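Local atomic coordinates of bradyzoite surface antigen BSR4 (Toxoplasma gondii, PDB entry 2JKS), a protein that is displayed on the surface of the bradyzoite stage and, as a member of the SAG1-related superfamily, probably takes part in contacts with host cells. Residues S55-N60 against C77-N82; L127-K132 against E162-S167; V189-E194 against V303-K308. All blocks are in the same frame, centred on the assembly; numbering follows the deposited sequence.

How the interactions relate
The three contacts follow one another along the chain and along the length of an elongated molecule built from two SRS domains. Interaction 1 lies in the first domain and joins strands 53-67 and 76-79, two non-adjacent strands of its six-stranded sheet. Interaction 2, close to the centre of the chain, joins two loops where the first domain gives way to the second. Interaction 3 pairs strands 187-191 and 301-307 in the second domain's four-stranded sheet. Centre to centre, interaction 2 is about 28 Å from interaction 1 and 25 Å from interaction 3, while 1 and 3 are about 53 Å apart on opposite sides of the chain's centre, as suits tandem domains joined by a packed linker.

Interaction 1 (S55-N60 against C77-N82); sequences STIPTN and CQFGAN
Ile57 packs against three consecutive residues, Cys77, Gln78 and Phe79, and so joins two non-adjacent strands of the six-stranded sheet in the first SRS domain, a disulfide-bonded beta fold. Its CG2 methyl does most of the work, lying 3.8 Å from Cys77 CB and again 3.8 Å from Phe79 CE2. Ile57 CB stands over one face of the Phe79 ring, displaced from the ring centre toward CZ. On the other branch, Ile57 CG1 rests 3.3 Å from Gln78 O. The first torsion explains this division: CG1 sits beside the backbone nitrogen (chi1 -67°), which sets CG2 anti to that nitrogen and into the angle between cysteine and phenylalanine. Next to it, Pro58 CG approaches Cys77 SG at 4.0 Å.

No hydrogen bond crosses the contact. The short strand pieces 55-57 and 77-79 run at 123° to each other with their axes 8.0 Å apart at closest approach, and in the order of the sheet strand 83-89 lies between strands 53-67 and 76-79. What joins them directly is van der Waals packing, mostly apolar, reinforced by the disulfide from Cys77 to Cys66, a residue further along the first of these strands that also touches Ile57 and Pro58. From the edge strand, Phe79 reaches Ala85, Val135 and Ala154 on three strands further in. The turn after Ile57 begins with a cis peptide bond to Pro58, and Thr56 OG1 donates a hydrogen bond to Pro58 O, 2.7 Å away and in the carbonyl plane.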
loop_
_atom_site.group_PDB
_atom_site.type_symbol
_atom_site.label_atom_id
_atom_site.label_comp_id
_atom_site.label_asym_id
_atom_site.label_seq_id
_atom_site.Cartn_x
_atom_site.Cartn_y
_atom_site.Cartn_z
ATOM N N SER A 55 9.242 0.226 -28.655
ATOM C CA SER A 55 9.983 -0.071 -27.436
ATOM C C SER A 55 9.070 0.253 -26.249
ATOM O O SER A 55 8.030 0.863 -26.425
ATOM C CB SER A 55 11.260 0.766 -27.366
ATOM O OG SER A 55 10.964 2.157 -27.322
ATOM N N THR A 56 9.449 -0.187 -25.054
ATOM C CA THR A 56 8.726 0.197 -23.865
ATOM C C THR A 56 9.465 1.260 -23.063
ATOM O O THR A 56 10.642 1.518 -23.289
ATOM C CB THR A 56 8.477 -1.019 -22.917
ATOM O OG1 THR A 56 9.730 -1.649 -22.613
ATOM C CG2 THR A 56 7.474 -2.037 -23.545
ATOM N N ILE A 57 8.738 1.839 -22.101
ATOM C CA ILE A 57 9.283 2.744 -21.087
ATOM C C ILE A 57 8.790 2.205 -19.724
ATOM O O ILE A 57 7.591 2.076 -19.505
ATOM C CB ILE A 57 8.816 4.229 -21.266
ATOM C CG1 ILE A 57 9.402 4.835 -22.549
ATOM C CG2 ILE A 57 9.287 5.074 -20.092
ATOM C CD1 ILE A 57 8.487 4.752 -23.810
ATOM N N PRO A 58 9.708 1.791 -18.856
ATOM C CA PRO A 58 11.150 1.704 -19.085
ATOM C C PRO A 58 11.468 0.667 -20.169
ATOM O O PRO A 58 10.589 -0.059 -20.601
ATOM C CB PRO A 58 11.702 1.210 -17.736
ATOM C CG PRO A 58 10.588 1.413 -16.762
ATOM C CD PRO A 58 9.331 1.271 -17.533
ATOM N N THR A 59 12.738 0.610 -20.583
ATOM C CA THR A 59 13.167 -0.211 -21.706
ATOM C C THR A 59 12.902 -1.681 -21.423
ATOM O O THR A 59 12.553 -2.441 -22.315
ATOM C CB THR A 59 14.677 0.099 -22.053
ATOM O OG1 THR A 59 15.512 -0.283 -20.962
ATOM C CG2 THR A 59 14.868 1.577 -22.162
ATOM N N ASN A 60 13.033 -2.090 -20.161
ATOM C CA ASN A 60 12.635 -3.438 -19.788
ATOM C C ASN A 60 11.496 -3.451 -18.769
ATOM O O ASN A 60 11.740 -3.423 -17.558
ATOM C CB ASN A 60 13.835 -4.213 -19.254
ATOM C CG ASN A 60 13.537 -5.689 -19.080
ATOM O OD1 ASN A 60 12.396 -6.124 -19.193
ATOM N ND2 ASN A 60 14.561 -6.464 -18.786
ATOM N N CYS A 77 13.126 7.931 -17.094
ATOM C CA CYS A 77 12.118 7.432 -18.017
ATOM C C CYS A 77 11.756 8.459 -19.076
ATOM O O CYS A 77 11.040 9.429 -18.802
ATOM C CB CYS A 77 10.866 7.003 -17.236
ATOM S SG CYS A 77 11.060 5.407 -16.369
ATOM N N GLN A 78 12.244 8.229 -20.294
ATOM C CA GLN A 78 12.151 9.199 -21.396
ATOM C C GLN A 78 10.943 8.957 -22.324
ATOM O O GLN A 78 10.710 7.836 -22.763
ATOM C CB GLN A 78 13.469 9.204 -22.215
ATOM C CG GLN A 78 14.757 9.089 -21.377
ATOM C CD GLN A 78 16.058 9.325 -22.190
ATOM O OE1 GLN A 78 16.752 10.320 -21.984
ATOM N NE2 GLN A 78 16.382 8.401 -23.095
ATOM N N PHE A 79 10.150 9.997 -22.564
ATOM C CA PHE A 79 9.066 9.985 -23.547
ATOM C C PHE A 79 9.356 11.045 -24.629
ATOM O O PHE A 79 9.397 12.244 -24.348
ATOM C CB PHE A 79 7.725 10.328 -22.896
ATOM C CG PHE A 79 7.099 9.197 -22.116
ATOM C CD1 PHE A 79 6.183 8.342 -22.728
ATOM C CD2 PHE A 79 7.383 9.019 -20.764
ATOM C CE1 PHE A 79 5.579 7.298 -22.027
ATOM C CE2 PHE A 79 6.780 7.962 -20.046
ATOM C CZ PHE A 79 5.884 7.106 -20.688
ATOM N N GLY A 80 9.535 10.605 -25.869
ATOM C CA GLY A 80 9.931 11.531 -26.926
ATOM C C GLY A 80 11.342 12.039 -26.690
ATOM O O GLY A 80 12.123 11.419 -25.961
ATOM N N ALA A 81 11.663 13.174 -27.301
ATOM C CA ALA A 81 12.977 13.821 -27.117
ATOM C C ALA A 81 13.033 14.690 -25.852
ATOM O O ALA A 81 14.107 14.992 -25.335
ATOM C CB ALA A 81 13.341 14.654 -28.362
ATOM N N ASN A 82 11.865 15.058 -25.341
ATOM C CA ASN A 82 11.742 16.092 -24.325
ATOM C C ASN A 82 11.211 15.566 -22.997
ATOM O O ASN A 82 11.572 16.068 -21.922
ATOM C CB ASN A 82 10.779 17.167 -24.849
ATOM C CG ASN A 82 9.389 16.598 -25.167
ATOM O OD1 ASN A 82 8.496 16.627 -24.318
ATOM N ND2 ASN A 82 9.218 16.048 -26.374
#

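Interaction 2 (L127-K132 against E162-S167); sequences LPLTDK and EARASS
Arg164 folds back along the carbonyls of Leu127 and Pro128, and its path shows how one long side chain can join two loops. At the start, its CB lies 3.8 Å from Leu127 CB. The next carbon, CG, is placed between the backbone nitrogen and the carbonyl carbon (chi1 67°), and this brings it alongside Pro128 O, 3.6 Å away. Arg164 CD lies 3.2 Å from Leu127 O, with the CD2 methyl of Leu129 on it as well; the leucine side chain runs beside the arginine in the same direction. NE follows, near Leu127 O and Leu129 CD2 but with no hydrogen bond to either. Bends at chi2 and chi3 carry the guanidinium round, so that NH1 donates to Leu127 O at 2.7 Å. That oxygen lies almost in the guanidinium plane, the N-H also comes in the carbonyl plane, and the bond is fairly straight at 160°, a geometry that should limit rotation of the planar group.

Main-chain atoms extend the grip. Arg164 N donates to Pro128 O at 3.0 Å, nearly in line with the carbonyl, and Ala163 CA adds a CH...O contact to the same oxygen. One residue back, Ala163 N points almost straight (176°) at Asp131 OD1, 3.0 Å away. The other carboxylate oxygen, OD2, accepts from the backbone nitrogen of Lys180, tying the aspartate to the second domain. Neighbouring Thr130 touches Asp205, which with Glu96 binds a zinc ion. Two irregular loops, pinned mainly through backbone carbonyls and one carboxylate, thus form part of the junction between the tandem SRS domains.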
loop_
_atom_site.group_PDB
_atom_site.type_symbol
_atom_site.label_atom_id
_atom_site.label_comp_id
_atom_site.label_asym_id
_atom_site.label_seq_id
_atom_site.Cartn_x
_atom_site.Cartn_y
_atom_site.Cartn_z
ATOM N N LEU A 127 -0.160 -5.783 -1.941
ATOM C CA LEU A 127 -0.858 -4.475 -1.795
ATOM C C LEU A 127 -0.107 -3.622 -0.778
ATOM O O LEU A 127 0.196 -4.132 0.291
ATOM C CB LEU A 127 -2.313 -4.683 -1.384
ATOM C CG LEU A 127 -3.205 -5.297 -2.447
ATOM C CD1 LEU A 127 -4.605 -5.478 -1.836
ATOM C CD2 LEU A 127 -3.193 -4.378 -3.679
ATOM N N PRO A 128 0.244 -2.352 -1.134
ATOM C CA PRO A 128 1.109 -1.488 -0.302
ATOM C C PRO A 128 0.377 -0.961 0.952
ATOM O O PRO A 128 -0.837 -1.078 1.055
ATOM C CB PRO A 128 1.499 -0.339 -1.272
ATOM C CG PRO A 128 0.346 -0.256 -2.216
ATOM C CD PRO A 128 -0.120 -1.688 -2.410
ATOM N N LEU A 129 1.125 -0.442 1.916
ATOM C CA LEU A 129 0.539 0.258 3.090
ATOM C C LEU A 129 0.096 1.670 2.804
ATOM O O LEU A 129 -0.639 2.286 3.592
ATOM C CB LEU A 129 1.557 0.273 4.228
ATOM C CG LEU A 129 2.051 -1.096 4.654
ATOM C CD1 LEU A 129 3.080 -0.978 5.791
ATOM C CD2 LEU A 129 0.909 -2.029 5.001
ATOM N N THR A 130 0.577 2.211 1.679
ATOM C CA THR A 130 0.234 3.538 1.257
ATOM C C THR A 130 -0.121 3.503 -0.236
ATOM O O THR A 130 0.316 2.593 -0.942
ATOM C CB THR A 130 1.411 4.549 1.510
ATOM O OG1 THR A 130 2.557 4.107 0.793
ATOM C CG2 THR A 130 1.779 4.600 3.021
ATOM N N ASP A 131 -0.887 4.494 -0.685
ATOM C CA ASP A 131 -1.303 4.576 -2.103
ATOM C C ASP A 131 -0.096 4.802 -2.998
ATOM O O ASP A 131 0.722 5.646 -2.687
ATOM C CB ASP A 131 -2.356 5.669 -2.304
ATOM C CG ASP A 131 -3.655 5.379 -1.552
ATOM O OD1 ASP A 131 -4.019 4.195 -1.367
ATOM O OD2 ASP A 131 -4.340 6.333 -1.157
ATOM N N LYS A 132 0.017 4.018 -4.075
ATOM C CA LYS A 132 1.130 4.133 -5.001
ATOM C C LYS A 132 0.664 4.376 -6.434
ATOM O O LYS A 132 -0.454 4.017 -6.831
ATOM C CB LYS A 132 2.013 2.867 -4.982
ATOM C CG LYS A 132 2.525 2.428 -3.596
ATOM C CD LYS A 132 3.602 3.387 -3.062
ATOM C CE LYS A 132 4.021 2.936 -1.659
ATOM N NZ LYS A 132 5.056 3.879 -1.147
ATOM N N GLU A 162 -4.041 1.024 -5.100
ATOM C CA GLU A 162 -4.622 1.446 -3.820
ATOM C C GLU A 162 -4.040 0.598 -2.714
ATOM O O GLU A 162 -3.861 -0.602 -2.889
ATOM C CB GLU A 162 -6.132 1.297 -3.839
ATOM C CG GLU A 162 -6.750 2.139 -4.949
ATOM C CD GLU A 162 -8.262 2.233 -4.890
ATOM O OE1 GLU A 162 -8.894 1.437 -4.175
ATOM O OE2 GLU A 162 -8.817 3.108 -5.586
ATOM N N ALA A 163 -3.756 1.236 -1.574
ATOM C CA ALA A 163 -3.274 0.561 -0.376
ATOM C C ALA A 163 -4.246 -0.535 0.088
ATOM O O ALA A 163 -5.459 -0.399 -0.053
ATOM C CB ALA A 163 -3.129 1.616 0.762
ATOM N N ARG A 164 -3.722 -1.599 0.662
ATOM C CA ARG A 164 -4.563 -2.572 1.360
ATOM C C ARG A 164 -5.349 -1.875 2.475
ATOM O O ARG A 164 -4.940 -0.799 2.972
ATOM C CB ARG A 164 -3.714 -3.671 1.990
ATOM C CG ARG A 164 -2.823 -3.197 3.144
ATOM C CD ARG A 164 -1.497 -3.917 3.033
ATOM N NE ARG A 164 -1.483 -5.210 3.676
ATOM C CZ ARG A 164 -0.743 -6.235 3.234
ATOM N NH1 ARG A 164 -0.015 -6.121 2.120
ATOM N NH2 ARG A 164 -0.750 -7.387 3.887
ATOM N N ALA A 165 -6.412 -2.538 2.913
ATOM C CA ALA A 165 -7.226 -2.030 4.015
ATOM C C ALA A 165 -6.486 -2.397 5.287
ATOM O O ALA A 165 -5.871 -3.452 5.354
ATOM C CB ALA A 165 -8.656 -2.695 4.027
ATOM N N SER A 166 -6.609 -1.576 6.317
ATOM C CA SER A 166 -6.151 -2.016 7.651
ATOM C C SER A 166 -7.031 -3.216 8.070
ATOM O O SER A 166 -8.235 -3.202 7.830
ATOM C CB SER A 166 -6.309 -0.875 8.638
ATOM O OG SER A 166 -5.472 0.231 8.242
ATOM N N SER A 167 -6.445 -4.232 8.678
ATOM C CA SER A 167 -7.184 -5.471 8.934
ATOM C C SER A 167 -6.706 -6.227 10.167
ATOM O O SER A 167 -5.587 -6.055 10.601
ATOM C CB SER A 167 -7.068 -6.434 7.720
ATOM O OG SER A 167 -5.720 -6.816 7.536
#

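Interaction 3 (V189-E194 against V303-K308); sequences VEMSTE and VLVTVK. With ZN (zinc ion), chain B; ZN (zinc ion), chain E.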
loop_
_atom_site.group_PDB
_atom_site.type_symbol
_atom_site.label_atom_id
_atom_site.label_comp_id
_atom_site.label_asym_id
_atom_site.label_seq_id
_atom_site.Cartn_x
_atom_site.Cartn_y
_atom_site.Cartn_z
ATOM N N VAL A 189 -11.232 -5.053 17.906
ATOM C CA VAL A 189 -10.498 -6.184 18.418
ATOM C C VAL A 189 -11.042 -6.529 19.800
ATOM O O VAL A 189 -11.294 -5.645 20.637
ATOM C CB VAL A 189 -8.964 -5.870 18.582
ATOM C CG1 VAL A 189 -8.255 -7.109 19.158
ATOM C CG2 VAL A 189 -8.320 -5.430 17.244
ATOM N N GLU A 190 -11.292 -7.812 20.040
ATOM C CA GLU A 190 -11.686 -8.231 21.383
ATOM C C GLU A 190 -10.511 -8.844 22.099
ATOM O O GLU A 190 -9.755 -9.639 21.502
ATOM C CB GLU A 190 -12.747 -9.327 21.313
ATOM C CG GLU A 190 -12.856 -10.051 22.719
ATOM C CD GLU A 190 -13.400 -11.454 22.600
ATOM O OE1 GLU A 190 -14.519 -11.541 22.042
ATOM O OE2 GLU A 190 -12.694 -12.423 23.007
ATOM N N MET A 191 -10.361 -8.522 23.390
ATOM C CA MET A 191 -9.429 -9.282 24.220
ATOM C C MET A 191 -10.233 -9.882 25.364
ATOM O O MET A 191 -11.246 -9.332 25.821
ATOM C CB MET A 191 -8.276 -8.424 24.760
ATOM C CG MET A 191 -7.397 -7.730 23.662
ATOM S SD MET A 191 -6.090 -6.686 24.360
ATOM C CE MET A 191 -4.944 -7.895 25.027
ATOM N N SER A 192 -9.794 -11.029 25.812
ATOM C CA SER A 192 -10.522 -11.776 26.866
ATOM C C SER A 192 -9.539 -12.842 27.308
ATOM O O SER A 192 -8.402 -12.909 26.800
ATOM C CB SER A 192 -11.839 -12.392 26.301
ATOM O OG SER A 192 -11.581 -13.282 25.188
ATOM N N THR A 193 -9.939 -13.657 28.272
ATOM C CA THR A 193 -9.096 -14.708 28.768
ATOM C C THR A 193 -8.429 -15.534 27.667
ATOM O O THR A 193 -7.234 -15.716 27.720
ATOM C CB THR A 193 -9.883 -15.651 29.752
ATOM O OG1 THR A 193 -10.457 -14.842 30.794
ATOM C CG2 THR A 193 -8.951 -16.613 30.443
ATOM N N GLU A 194 -9.214 -16.037 26.712
ATOM C CA GLU A 194 -8.698 -16.902 25.639
ATOM C C GLU A 194 -7.951 -16.141 24.548
ATOM O O GLU A 194 -7.188 -16.752 23.768
ATOM C CB GLU A 194 -9.836 -17.648 24.975
ATOM C CG GLU A 194 -10.558 -18.623 25.917
ATOM C CD GLU A 194 -11.909 -19.036 25.390
ATOM O OE1 GLU A 194 -12.134 -19.207 24.171
ATOM O OE2 GLU A 194 -12.799 -19.177 26.200
ATOM N N VAL A 303 -7.308 1.333 16.296
ATOM C CA VAL A 303 -7.636 0.017 16.761
ATOM C C VAL A 303 -8.431 0.205 18.046
ATOM O O VAL A 303 -7.857 0.646 19.056
ATOM C CB VAL A 303 -6.361 -0.869 16.977
ATOM C CG1 VAL A 303 -6.770 -2.257 17.466
ATOM C CG2 VAL A 303 -5.524 -0.890 15.650
ATOM N N LEU A 304 -9.727 -0.129 17.977
ATOM C CA LEU A 304 -10.629 -0.055 19.120
ATOM C C LEU A 304 -10.745 -1.379 19.795
ATOM O O LEU A 304 -11.342 -2.320 19.261
ATOM C CB LEU A 304 -12.011 0.410 18.675
ATOM C CG LEU A 304 -13.011 0.570 19.826
ATOM C CD1 LEU A 304 -12.551 1.632 20.829
ATOM C CD2 LEU A 304 -14.352 0.967 19.179
ATOM N N VAL A 305 -10.172 -1.452 20.984
ATOM C CA VAL A 305 -10.101 -2.707 21.720
ATOM C C VAL A 305 -11.177 -2.738 22.808
ATOM O O VAL A 305 -11.270 -1.829 23.636
ATOM C CB VAL A 305 -8.717 -2.953 22.347
ATOM C CG1 VAL A 305 -8.682 -4.341 23.007
ATOM C CG2 VAL A 305 -7.562 -2.763 21.272
ATOM N N THR A 306 -11.944 -3.822 22.808
ATOM C CA THR A 306 -12.866 -4.086 23.851
ATOM C C THR A 306 -12.333 -5.250 24.671
ATOM O O THR A 306 -12.227 -6.363 24.169
ATOM C CB THR A 306 -14.270 -4.386 23.311
ATOM O OG1 THR A 306 -14.712 -3.299 22.462
ATOM C CG2 THR A 306 -15.291 -4.577 24.495
ATOM N N VAL A 307 -12.028 -4.987 25.935
ATOM C CA VAL A 307 -11.560 -6.019 26.833
ATOM C C VAL A 307 -12.784 -6.618 27.559
ATOM O O VAL A 307 -13.455 -5.951 28.394
ATOM C CB VAL A 307 -10.501 -5.530 27.827
ATOM C CG1 VAL A 307 -9.991 -6.711 28.634
ATOM C CG2 VAL A 307 -9.364 -4.825 27.089
ATOM N N LYS A 308 -13.083 -7.876 27.238
ATOM C CA LYS A 308 -14.325 -8.503 27.757
ATOM C C LYS A 308 -13.958 -9.253 29.047
ATOM O O LYS A 308 -13.094 -10.166 29.047
ATOM C CB LYS A 308 -15.012 -9.408 26.712
ATOM C CG LYS A 308 -15.178 -8.720 25.352
ATOM C CD LYS A 308 -16.194 -9.365 24.452
ATOM C CE LYS A 308 -16.226 -8.695 23.023
ATOM N NZ LYS A 308 -16.170 -9.769 21.937
HETATM ZN ZN ZN B . -15.648 -13.190 22.085
HETATM ZN ZN ZN E . -12.612 -20.493 28.071
HETATM O O HOH W 1 -12.501 -12.554 29.674
#
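Val189 CG2 and Val303 CG1 meet obliquely at 3.5 Å, opening a closely packed apolar row in which Met191 CG reaches Val305 CG1 at 3.7 Å. Leu198 packs on Val189, Met191 and Val305, Ile200 and Val174 on Val303, and Phe271 flanks Met191, Val305 and Val307 from neighbouring strand 269-277; all five are buried. The first torsion of the methionine (chi1 -59°) lays CG and SD along Val305 CG1.

Between the two faces runs a parallel beta ladder, with strand 187-191 at the border of the second SRS domain's four-stranded sheet and strand 301-307 next to it. Val189 N donates to Leu304 O, Thr306 N to Val189 O, Met191 N to Thr306 O, and Lys308 N to Met191 O at 2.7 Å.

The reverse face, with Glu190 and Thr306, is polar and partly exposed. Lys308 crosses Glu190 at about a right angle; Lys308 NZ is modelled as a salt-bridge partner of Glu190 OE1, but at 2.4 Å the pair is too close to be reliable. The same OE1 binds a zinc ion at 2.0 Å, with His311 and His313 of a probable purification tag. Glu190 OE2 accepts instead from Ser192 OG at 2.6 Å. Glu194 OE2 binds a second zinc ion at 2.3 Å, with His312 of the same tag. Further along, a water links Thr193 N to Lys308 O.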